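Cellulase (Clostridium cellulovorans, PDB 6UI3) probably hydrolyses internal beta-1,4 linkages of cellulose and related plant polysaccharides, as the broad-specificity GH5_4 endoglucanase domain of a longer, dockerin-bearing protein. Local coordinates at residues His108-Phe111 against Gln112-Asp116; Ile123-Glu126 against Gly127-Trp131; Asn285-Lys288 against Phe289-Thr293; Glu330-Gln333 against Ala334-Gly338. One frame throughout, in Å; residues are numbered along the deposited sequence.

Interaction 1. Residues His108-Phe111 against Gln112-Asp116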
loop_
_atom_site.group_PDB
_atom_site.type_symbol
_atom_site.label_atom_id
_atom_site.label_comp_id
_atom_site.label_asym_id
_atom_site.label_seq_id
_atom_site.Cartn_x
_atom_site.Cartn_y
_atom_site.Cartn_z
ATOM N N HIS A 108 6.889 8.565 -1.640
ATOM C CA HIS A 108 7.445 9.630 -2.465
ATOM C C HIS A 108 8.333 10.623 -1.707
ATOM O O HIS A 108 8.640 11.681 -2.260
ATOM C CB HIS A 108 6.408 10.441 -3.257
ATOM C CG HIS A 108 5.534 9.639 -4.171
ATOM N ND1 HIS A 108 5.957 8.493 -4.812
ATOM C CD2 HIS A 108 4.259 9.850 -4.572
ATOM C CE1 HIS A 108 4.965 8.017 -5.548
ATOM N NE2 HIS A 108 3.927 8.828 -5.430
ATOM N N ASN A 109 8.758 10.340 -0.477
ATOM C CA ASN A 109 9.889 11.088 0.051
ATOM C C ASN A 109 11.022 10.999 -0.966
ATOM O O ASN A 109 11.171 9.989 -1.663
ATOM C CB ASN A 109 10.397 10.493 1.364
ATOM C CG ASN A 109 9.755 11.108 2.581
ATOM O OD1 ASN A 109 8.536 11.302 2.648
ATOM N ND2 ASN A 109 10.569 11.383 3.583
ATOM N N LYS A 110 11.852 12.039 -1.028
ATOM C CA LYS A 110 13.005 12.020 -1.923
ATOM C C LYS A 110 13.827 10.743 -1.761
ATOM O O LYS A 110 14.292 10.164 -2.744
ATOM C CB LYS A 110 13.879 13.247 -1.648
ATOM C CG LYS A 110 15.135 13.326 -2.496
ATOM C CD LYS A 110 14.811 13.681 -3.926
ATOM C CE LYS A 110 15.927 14.499 -4.575
ATOM N NZ LYS A 110 15.420 15.327 -5.718
ATOM N N PHE A 111 14.028 10.286 -0.525
ATOM C CA PHE A 111 14.898 9.124 -0.328
ATOM C C PHE A 111 14.343 7.843 -0.940
ATOM O O PHE A 111 15.102 6.887 -1.122
ATOM C CB PHE A 111 15.318 8.951 1.143
ATOM C CG PHE A 111 14.331 8.230 2.060
ATOM C CD1 PHE A 111 14.251 6.849 2.064
ATOM C CD2 PHE A 111 13.577 8.922 2.989
ATOM C CE1 PHE A 111 13.411 6.185 2.925
ATOM C CE2 PHE A 111 12.728 8.243 3.868
ATOM C CZ PHE A 111 12.661 6.886 3.832
ATOM N N GLN A 112 13.051 7.798 -1.263
ATOM C CA GLN A 112 12.486 6.624 -1.920
ATOM C C GLN A 112 13.246 6.249 -3.179
ATOM O O GLN A 112 13.253 5.072 -3.572
ATOM C CB GLN A 112 11.025 6.904 -2.282
ATOM C CG GLN A 112 10.293 5.716 -2.916
ATOM C CD GLN A 112 8.860 6.070 -3.290
ATOM O OE1 GLN A 112 7.919 5.667 -2.620
ATOM N NE2 GLN A 112 8.690 6.853 -4.341
ATOM N N GLY A 113 13.830 7.236 -3.867
ATOM C CA GLY A 113 14.569 6.996 -5.095
ATOM C C GLY A 113 16.073 6.913 -4.948
ATOM O O GLY A 113 16.803 7.046 -5.932
ATOM N N GLN A 114 16.542 6.696 -3.721
ATOM C CA GLN A 114 17.967 6.729 -3.400
ATOM C C GLN A 114 18.438 5.424 -2.764
ATOM O O GLN A 114 19.390 5.411 -1.978
ATOM C CB GLN A 114 18.296 7.942 -2.536
ATOM C CG GLN A 114 17.951 9.260 -3.247
ATOM C CD GLN A 114 18.319 10.460 -2.422
ATOM O OE1 GLN A 114 17.931 10.573 -1.267
ATOM N NE2 GLN A 114 19.099 11.355 -3.009
ATOM N N PHE A 115 17.827 4.304 -3.159
ATOM C CA PHE A 115 18.198 2.980 -2.642
ATOM C C PHE A 115 19.396 2.438 -3.407
ATOM O O PHE A 115 19.296 1.558 -4.264
ATOM C CB PHE A 115 16.990 2.042 -2.644
ATOM C CG PHE A 115 16.107 2.245 -1.434
ATOM C CD1 PHE A 115 15.279 3.357 -1.331
ATOM C CD2 PHE A 115 16.157 1.359 -0.359
ATOM C CE1 PHE A 115 14.525 3.590 -0.185
ATOM C CE2 PHE A 115 15.403 1.579 0.779
ATOM C CZ PHE A 115 14.580 2.676 0.870
ATOM N N ASP A 116 20.563 2.982 -3.061
ATOM C CA ASP A 116 21.843 2.622 -3.654
ATOM C C ASP A 116 22.930 2.800 -2.597
ATOM O O ASP A 116 22.722 3.433 -1.565
ATOM C CB ASP A 116 22.114 3.424 -4.941
ATOM C CG ASP A 116 21.910 4.922 -4.755
ATOM O OD1 ASP A 116 22.572 5.485 -3.873
ATOM O OD2 ASP A 116 21.068 5.525 -5.470
#
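Q112 reaches back along the chain with its amide and meets H108 twice. Its NE2 gives a hydrogen bond to ND1 of H108 at 3.2 Å, arriving at the edge of the imidazole and close to the ring plane, so ND1 is the acceptor here. The amide and the imidazole stand perpendicular, though the two side chains run side by side in the same direction. OE1 of Q112 takes a weak bond from the backbone N of H108, also 3.2 Å long. A glutamine suits the place because one amide both donates and accepts; with CG anti to the backbone N (chi1 -177°) and the chain straight beyond it, the amide spans the turn. The same OE1 is gripped from outside by N151 ND2 and the backbone N of Q152, which helps fix the rotation of the amide.

The turn beneath is drawn together by backbone bonds: Q112 N to N109 O at 2.9 Å, G113 N to K110 O at 3.2 Å and Q114 N to F111 O at 3.0 Å. On its buried side CD1 of F111 lies 4.0 Å from CE1 of F115, which comes in at the edge of the F111 ring. F115 packs edge-to-face on Y172, and both phenylalanines touch I123 of helix 120-137. N109, which is buried, offers OD1 as acceptor to the backbone N of W69. The whole is a short 3-10 turn, followed by an inverse gamma turn centred on F115, in the beta-alpha loop between strand 101-105 and helix 120-137 of a TIM barrel.

Interaction 2. Residues Ile123-Glu126 against Gly127-Trp131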
loop_
_atom_site.group_PDB
_atom_site.type_symbol
_atom_site.label_atom_id
_atom_site.label_comp_id
_atom_site.label_asym_id
_atom_site.label_seq_id
_atom_site.Cartn_x
_atom_site.Cartn_y
_atom_site.Cartn_z
ATOM N N ILE A 123 19.860 7.311 3.780
ATOM C CA ILE A 123 18.450 6.911 3.732
ATOM C C ILE A 123 18.077 6.103 4.969
ATOM O O ILE A 123 16.948 6.199 5.473
ATOM C CB ILE A 123 18.055 6.181 2.424
ATOM C CG1 ILE A 123 18.591 4.750 2.383
ATOM C CG2 ILE A 123 18.476 7.001 1.222
ATOM C CD1 ILE A 123 18.251 4.000 1.092
ATOM N N ILE A 124 18.998 5.298 5.480
ATOM C CA ILE A 124 18.688 4.553 6.691
ATOM C C ILE A 124 18.560 5.510 7.872
ATOM O O ILE A 124 17.691 5.345 8.737
ATOM C CB ILE A 124 19.692 3.404 6.912
ATOM C CG1 ILE A 124 19.538 2.355 5.794
ATOM C CG2 ILE A 124 19.491 2.774 8.289
ATOM C CD1 ILE A 124 20.492 1.204 5.823
ATOM N N ASN A 125 19.404 6.541 7.917
ATOM C CA ASN A 125 19.304 7.532 8.987
ATOM C C ASN A 125 17.988 8.309 8.913
ATOM O O ASN A 125 17.277 8.443 9.919
ATOM C CB ASN A 125 20.512 8.465 8.932
ATOM C CG ASN A 125 20.516 9.478 10.050
ATOM O OD1 ASN A 125 20.536 9.132 11.232
ATOM N ND2 ASN A 125 20.481 10.737 9.684
ATOM N N GLU A 126 17.625 8.800 7.723
ATOM C CA GLU A 126 16.363 9.522 7.600
ATOM C C GLU A 126 15.177 8.613 7.898
ATOM O O GLU A 126 14.260 8.998 8.636
ATOM C CB GLU A 126 16.235 10.168 6.215
ATOM C CG GLU A 126 14.944 10.968 6.047
ATOM C CD GLU A 126 14.813 11.677 4.708
ATOM O OE1 GLU A 126 15.767 11.642 3.904
ATOM O OE2 GLU A 126 13.736 12.272 4.461
ATOM N N GLY A 127 15.173 7.402 7.357
ATOM C CA GLY A 127 14.070 6.494 7.641
ATOM C C GLY A 127 13.955 6.158 9.116
ATOM O O GLY A 127 12.847 6.027 9.653
ATOM N N THR A 128 15.097 6.007 9.793
ATOM C CA THR A 128 15.084 5.727 11.228
ATOM C C THR A 128 14.476 6.895 11.996
ATOM O O THR A 128 13.627 6.701 12.876
ATOM C CB THR A 128 16.502 5.447 11.726
ATOM O OG1 THR A 128 16.971 4.203 11.176
ATOM C CG2 THR A 128 16.567 5.350 13.241
ATOM N N ILE A 129 14.901 8.118 11.684
ATOM C CA ILE A 129 14.414 9.286 12.416
ATOM C C ILE A 129 12.924 9.508 12.157
ATOM O O ILE A 129 12.156 9.817 13.080
ATOM C CB ILE A 129 15.276 10.511 12.058
ATOM C CG1 ILE A 129 16.689 10.320 12.614
ATOM C CG2 ILE A 129 14.633 11.796 12.577
ATOM C CD1 ILE A 129 17.701 11.287 12.058
ATOM N N VAL A 130 12.486 9.328 10.912
ATOM C CA VAL A 130 11.076 9.499 10.560
ATOM C C VAL A 130 10.223 8.405 11.195
ATOM O O VAL A 130 9.205 8.695 11.836
ATOM C CB VAL A 130 10.914 9.572 9.028
ATOM C CG1 VAL A 130 9.448 9.466 8.633
ATOM C CG2 VAL A 130 11.538 10.854 8.482
ATOM N N TRP A 131 10.627 7.138 11.042
ATOM C CA TRP A 131 9.846 6.056 11.627
ATOM C C TRP A 131 9.818 6.110 13.147
ATOM O O TRP A 131 8.808 5.730 13.747
ATOM C CB TRP A 131 10.296 4.672 11.125
ATOM C CG TRP A 131 9.546 4.318 9.881
ATOM C CD1 TRP A 131 10.044 4.171 8.610
ATOM C CD2 TRP A 131 8.134 4.127 9.789
ATOM N NE1 TRP A 131 9.012 3.878 7.736
ATOM C CE2 TRP A 131 7.831 3.870 8.433
ATOM C CE3 TRP A 131 7.092 4.155 10.724
ATOM C CZ2 TRP A 131 6.517 3.652 7.992
ATOM C CZ3 TRP A 131 5.787 3.948 10.285
ATOM C CH2 TRP A 131 5.513 3.699 8.929
#
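From G127 to W131 each backbone N-H bonds to the carbonyl four residues back, on I123 to G127, as in a regular alpha-helix, with V130 N to E126 O at 2.9 Å a sample of the series. I124 O accepts twice: T128 N reaches it at 2.9 Å and T128 OG1 at 2.8 Å, from opposite faces of the carbonyl plane. The hydroxyl can do this because OG1 sits beside its own backbone N (chi1 -68°), turned back toward the preceding turn, so a threonine pays for its polar group inside the helix itself.

At the next residue pair, CD1 of I129 lies beside the amide of N125, 3.7 Å from OD1 and equally far from ND2, the two side chains slanting across each other. E126 and V130 instead run side by side, CG of E126 standing 4.2 Å from CG2 of V130. The carboxylate continues past this apolar contact, and its OE2 takes a hydrogen bond from OH of Y73 and a weak one from N109 ND2. G127 is buried and, having no side chain, keeps its flank of the helix slim.

W131 turns inward to F147, giving its NE1 to T149 O, while T128 touches V179 of helix 163-182. This is the helix of a beta-alpha-beta crossover, joining the parallel strands 101-105 and 145-148 on the outside of the TIM barrel.

Interaction 3. Residues Asn285-Lys288 against Phe289-Thr293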
loop_
_atom_site.group_PDB
_atom_site.type_symbol
_atom_site.label_atom_id
_atom_site.label_comp_id
_atom_site.label_asym_id
_atom_site.label_seq_id
_atom_site.Cartn_x
_atom_site.Cartn_y
_atom_site.Cartn_z
ATOM N N ASN A 285 -14.029 -8.583 -15.470
ATOM C CA ASN A 285 -13.453 -9.921 -15.548
ATOM C C ASN A 285 -12.053 -9.951 -14.963
ATOM O O ASN A 285 -11.696 -10.870 -14.218
ATOM C CB ASN A 285 -13.395 -10.398 -17.001
ATOM C CG ASN A 285 -14.757 -10.542 -17.640
ATOM O OD1 ASN A 285 -15.783 -10.628 -16.958
ATOM N ND2 ASN A 285 -14.764 -10.598 -18.963
ATOM N N PHE A 286 -11.251 -8.934 -15.273
ATOM C CA PHE A 286 -9.924 -8.812 -14.686
ATOM C C PHE A 286 -9.983 -8.788 -13.170
ATOM O O PHE A 286 -9.230 -9.500 -12.491
ATOM C CB PHE A 286 -9.274 -7.527 -15.208
ATOM C CG PHE A 286 -7.959 -7.163 -14.542
ATOM C CD1 PHE A 286 -7.917 -6.470 -13.343
ATOM C CD2 PHE A 286 -6.750 -7.472 -15.145
ATOM C CE1 PHE A 286 -6.685 -6.125 -12.762
ATOM C CE2 PHE A 286 -5.530 -7.114 -14.554
ATOM C CZ PHE A 286 -5.509 -6.457 -13.381
ATOM N N THR A 287 -10.848 -7.942 -12.622
ATOM C CA THR A 287 -10.876 -7.709 -11.181
ATOM C C THR A 287 -11.353 -8.946 -10.446
ATOM O O THR A 287 -10.768 -9.340 -9.426
ATOM C CB THR A 287 -11.735 -6.482 -10.878
ATOM O OG1 THR A 287 -11.173 -5.330 -11.516
ATOM C CG2 THR A 287 -11.828 -6.218 -9.397
ATOM N N LYS A 288 -12.381 -9.601 -10.972
ATOM C CA LYS A 288 -12.853 -10.851 -10.387
ATOM C C LYS A 288 -11.745 -11.900 -10.394
ATOM O O LYS A 288 -11.460 -12.539 -9.376
ATOM C CB LYS A 288 -14.069 -11.339 -11.182
ATOM C CG LYS A 288 -14.541 -12.742 -10.846
ATOM C CD LYS A 288 -15.134 -12.812 -9.464
ATOM C CE LYS A 288 -15.462 -14.254 -9.069
ATOM N NZ LYS A 288 -16.441 -14.915 -9.967
ATOM N N PHE A 289 -11.106 -12.089 -11.552
ATOM C CA PHE A 289 -10.046 -13.083 -11.661
ATOM C C PHE A 289 -8.899 -12.766 -10.713
ATOM O O PHE A 289 -8.372 -13.650 -10.029
ATOM C CB PHE A 289 -9.519 -13.149 -13.099
ATOM C CG PHE A 289 -8.487 -14.203 -13.292
ATOM C CD1 PHE A 289 -8.853 -15.485 -13.627
ATOM C CD2 PHE A 289 -7.153 -13.941 -13.076
ATOM C CE1 PHE A 289 -7.903 -16.487 -13.766
ATOM C CE2 PHE A 289 -6.199 -14.926 -13.235
ATOM C CZ PHE A 289 -6.570 -16.189 -13.565
ATOM N N TYR A 290 -8.471 -11.506 -10.705
ATOM C CA TYR A 290 -7.329 -11.082 -9.904
ATOM C C TYR A 290 -7.583 -11.328 -8.427
ATOM O O TYR A 290 -6.773 -11.961 -7.739
ATOM C CB TYR A 290 -7.076 -9.593 -10.175
ATOM C CG TYR A 290 -5.772 -9.049 -9.660
ATOM C CD1 TYR A 290 -5.546 -8.886 -8.294
ATOM C CD2 TYR A 290 -4.772 -8.680 -10.535
ATOM C CE1 TYR A 290 -4.346 -8.388 -7.819
ATOM C CE2 TYR A 290 -3.563 -8.179 -10.062
ATOM C CZ TYR A 290 -3.365 -8.026 -8.699
ATOM O OH TYR A 290 -2.177 -7.518 -8.189
ATOM N N VAL A 291 -8.707 -10.836 -7.914
ATOM C CA VAL A 291 -8.979 -10.987 -6.492
ATOM C C VAL A 291 -9.197 -12.453 -6.143
ATOM O O VAL A 291 -8.772 -12.912 -5.077
ATOM C CB VAL A 291 -10.128 -10.070 -6.034
ATOM C CG1 VAL A 291 -10.458 -10.299 -4.568
ATOM C CG2 VAL A 291 -9.742 -8.616 -6.256
ATOM N N SER A 292 -9.875 -13.217 -7.006
ATOM C CA SER A 292 -10.045 -14.640 -6.727
ATOM C C SER A 292 -8.699 -15.343 -6.600
ATOM O O SER A 292 -8.492 -16.157 -5.688
ATOM C CB SER A 292 -10.874 -15.296 -7.822
ATOM O OG SER A 292 -10.926 -16.698 -7.619
ATOM N N THR A 293 -7.782 -15.063 -7.518
ATOM C CA THR A 293 -6.472 -15.701 -7.500
ATOM C C THR A 293 -5.698 -15.311 -6.249
ATOM O O THR A 293 -5.114 -16.167 -5.576
ATOM C CB THR A 293 -5.702 -15.316 -8.774
ATOM O OG1 THR A 293 -6.451 -15.713 -9.928
ATOM C CG2 THR A 293 -4.351 -16.013 -8.820
#
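Y290 N bonds to F286 O at 2.8 Å, the shortest of the backbone bonds that tie one helical turn to the next here. F289 N is likewise bonded to N285 O of the preceding turn at 3.0 Å; S292 N to K288 O, 2.9 Å, continues the same pattern. Further along, F289 O is held by two donors of a single residue, T293 OG1 at 2.8 Å and T293 N at 2.9 Å, which come to it from opposite faces of its carbonyl plane. That hydroxyl also lies over one face of the F289 ring, offset toward the rim.

F286 and Y290 carry the apolar contact. Their side chains lie next to each other and point the same way, each with CG anti to its backbone N (chi1 172° for F286), which sends both rings off the same flank. CZ of F286 comes within 3.7 Å of CD2 of Y290; the ring centres are 5.5 Å apart and the planes meet at 33°, an oblique pairing. Aromatic residues suit this flank because it is turned to other rings: Y290 stacks on F272 and meets F253 edge-to-face, while F286 meets F241 edge-to-face. A tyrosine can carry its hydroxyl beyond this apolar cluster, where OH bonds to A223 O.

Beside them T287 bonds through OG1 to R283 O and packs its side chain on helix 329-339. F286 and Y290, with T287 and V291, make up the buried face here of an amphipathic helix, 280-296, which crosses over between strands 267-272 and 301-305 in the alpha-helical layer of the TIM barrel.

Interaction 4. Residues Glu330-Gln333 against Ala334-Gly338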
loop_
_atom_site.group_PDB
_atom_site.type_symbol
_atom_site.label_atom_id
_atom_site.label_comp_id
_atom_site.label_asym_id
_atom_site.label_seq_id
_atom_site.Cartn_x
_atom_site.Cartn_y
_atom_site.Cartn_z
ATOM N N GLU A 330 -19.938 -2.176 -10.534
ATOM C CA GLU A 330 -19.601 -3.526 -10.959
ATOM C C GLU A 330 -18.186 -3.900 -10.552
ATOM O O GLU A 330 -17.883 -5.082 -10.371
ATOM C CB GLU A 330 -19.725 -3.645 -12.480
ATOM C CG GLU A 330 -21.091 -3.295 -13.057
ATOM C CD GLU A 330 -21.271 -1.821 -13.475
ATOM O OE1 GLU A 330 -20.526 -0.941 -12.987
ATOM O OE2 GLU A 330 -22.169 -1.568 -14.290
ATOM N N LEU A 331 -17.284 -2.930 -10.428
ATOM C CA LEU A 331 -15.912 -3.248 -10.065
ATOM C C LEU A 331 -15.795 -3.543 -8.579
ATOM O O LEU A 331 -14.996 -4.395 -8.169
ATOM C CB LEU A 331 -14.974 -2.105 -10.472
ATOM C CG LEU A 331 -14.875 -1.906 -11.978
ATOM C CD1 LEU A 331 -13.925 -0.768 -12.327
ATOM C CD2 LEU A 331 -14.457 -3.177 -12.716
ATOM N N VAL A 332 -16.554 -2.829 -7.750
ATOM C CA VAL A 332 -16.609 -3.171 -6.336
ATOM C C VAL A 332 -17.212 -4.558 -6.171
ATOM O O VAL A 332 -16.719 -5.392 -5.397
ATOM C CB VAL A 332 -17.408 -2.106 -5.556
ATOM C CG1 VAL A 332 -17.500 -2.483 -4.094
ATOM C CG2 VAL A 332 -16.795 -0.714 -5.741
ATOM N N GLN A 333 -18.288 -4.839 -6.908
ATOM C CA GLN A 333 -18.911 -6.152 -6.816
ATOM C C GLN A 333 -17.964 -7.246 -7.293
ATOM O O GLN A 333 -17.987 -8.359 -6.760
ATOM C CB GLN A 333 -20.221 -6.170 -7.607
ATOM C CG GLN A 333 -21.049 -7.428 -7.377
ATOM C CD GLN A 333 -21.464 -7.587 -5.931
ATOM O OE1 GLN A 333 -21.972 -6.650 -5.323
ATOM N NE2 GLN A 333 -21.221 -8.757 -5.368
ATOM N N ALA A 334 -17.128 -6.956 -8.294
ATOM C CA ALA A 334 -16.159 -7.942 -8.771
ATOM C C ALA A 334 -15.147 -8.288 -7.691
ATOM O O ALA A 334 -14.737 -9.451 -7.568
ATOM C CB ALA A 334 -15.447 -7.423 -10.026
ATOM N N MET A 335 -14.713 -7.292 -6.908
ATOM C CA MET A 335 -13.827 -7.574 -5.787
ATOM C C MET A 335 -14.512 -8.475 -4.775
ATOM O O MET A 335 -13.919 -9.451 -4.300
ATOM C CB MET A 335 -13.382 -6.266 -5.123
ATOM C CG MET A 335 -12.519 -5.369 -6.007
ATOM S SD MET A 335 -11.867 -3.863 -5.236
ATOM C CE MET A 335 -11.882 -2.769 -6.630
ATOM N N LYS A 336 -15.772 -8.176 -4.450
ATOM C CA LYS A 336 -16.511 -9.014 -3.516
ATOM C C LYS A 336 -16.675 -10.420 -4.058
ATOM O O LYS A 336 -16.521 -11.405 -3.323
ATOM C CB LYS A 336 -17.892 -8.421 -3.241
ATOM C CG LYS A 336 -17.844 -7.151 -2.470
ATOM C CD LYS A 336 -19.241 -6.600 -2.354
ATOM C CE LYS A 336 -19.243 -5.349 -1.542
ATOM N NZ LYS A 336 -20.611 -4.768 -1.497
ATOM N N ASP A 337 -17.000 -10.539 -5.344
ATOM C CA ASP A 337 -17.220 -11.856 -5.918
ATOM C C ASP A 337 -15.925 -12.654 -5.970
ATOM O O ASP A 337 -15.949 -13.879 -5.805
ATOM C CB ASP A 337 -17.815 -11.731 -7.323
ATOM C CG ASP A 337 -19.242 -11.211 -7.327
ATOM O OD1 ASP A 337 -19.899 -11.162 -6.265
ATOM O OD2 ASP A 337 -19.721 -10.853 -8.424
ATOM N N GLY A 338 -14.789 -11.988 -6.172
ATOM C CA GLY A 338 -13.522 -12.693 -6.153
ATOM C C GLY A 338 -13.108 -13.113 -4.759
ATOM O O GLY A 338 -12.495 -14.169 -4.581
HETATM O O HOH W 1 -20.917 -4.538 -4.506
#
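This is a contact between successive turns of the last helix, 329-339, which packs against helix 280-296 and strand 25-29 on the outside of the barrel; its polar part is the side-chain pair Q333 and D337. NE2 of Q333 donates to OD1 of D337 at 2.9 Å with an N-H...O angle of 158°. The acceptor lies in the plane of the amide, but the amide comes to OD1 from above the carboxylate plane, and the two flat groups are turned 50° apart. A bend at chi2 (61°) folds the glutamine along the helix to D337 instead of letting it run outward.

The other end of the amide faces K336. A water lies between OE1 of Q333 and NZ of K336, accepting from NZ at 3.0 Å; its distance to OE1, 2.5 Å, is unusually short, so that link is less certain. NZ of the extended lysine also makes a weak bond to A58 O. Its CE passes 4.2 Å from CG1 of V332. Underneath, D337 N bonds to Q333 O at 2.8 Å, linking the same pair through the backbone.

L331, A334 and M335 occupy the buried flank, where apolar side chains suit the barrel wall: M335 touches I25, F60 and T287, and the short side chain of A334 suits its packing against T287. On the exposed flank the amide donates directly to the acid, and this N-H would probably favour the carboxylate form of D337.

How the interactions relate
The four contacts follow one another along the chain and fall into two pairs on opposite sides of its centre. Interactions 1 and 2, whose centres are 11 Å apart, belong to one beta-alpha unit: the loop after strand 101-105 rests on helix 120-137, with F111 CD2 3.5 Å from E126 CD. Interactions 3 and 4, centres 8 Å apart, lie on the neighbouring helices 280-296 and 329-339, which touch where T287 CG2 is 3.6 Å from M335 CG. Between the pairs, centres are 32 to 38 Å apart, with no touch. The final helix also reaches strand 25-29, so interaction 4 lies where the barrel closes between its last and first strands, with interaction 3 on the helix before the last strand.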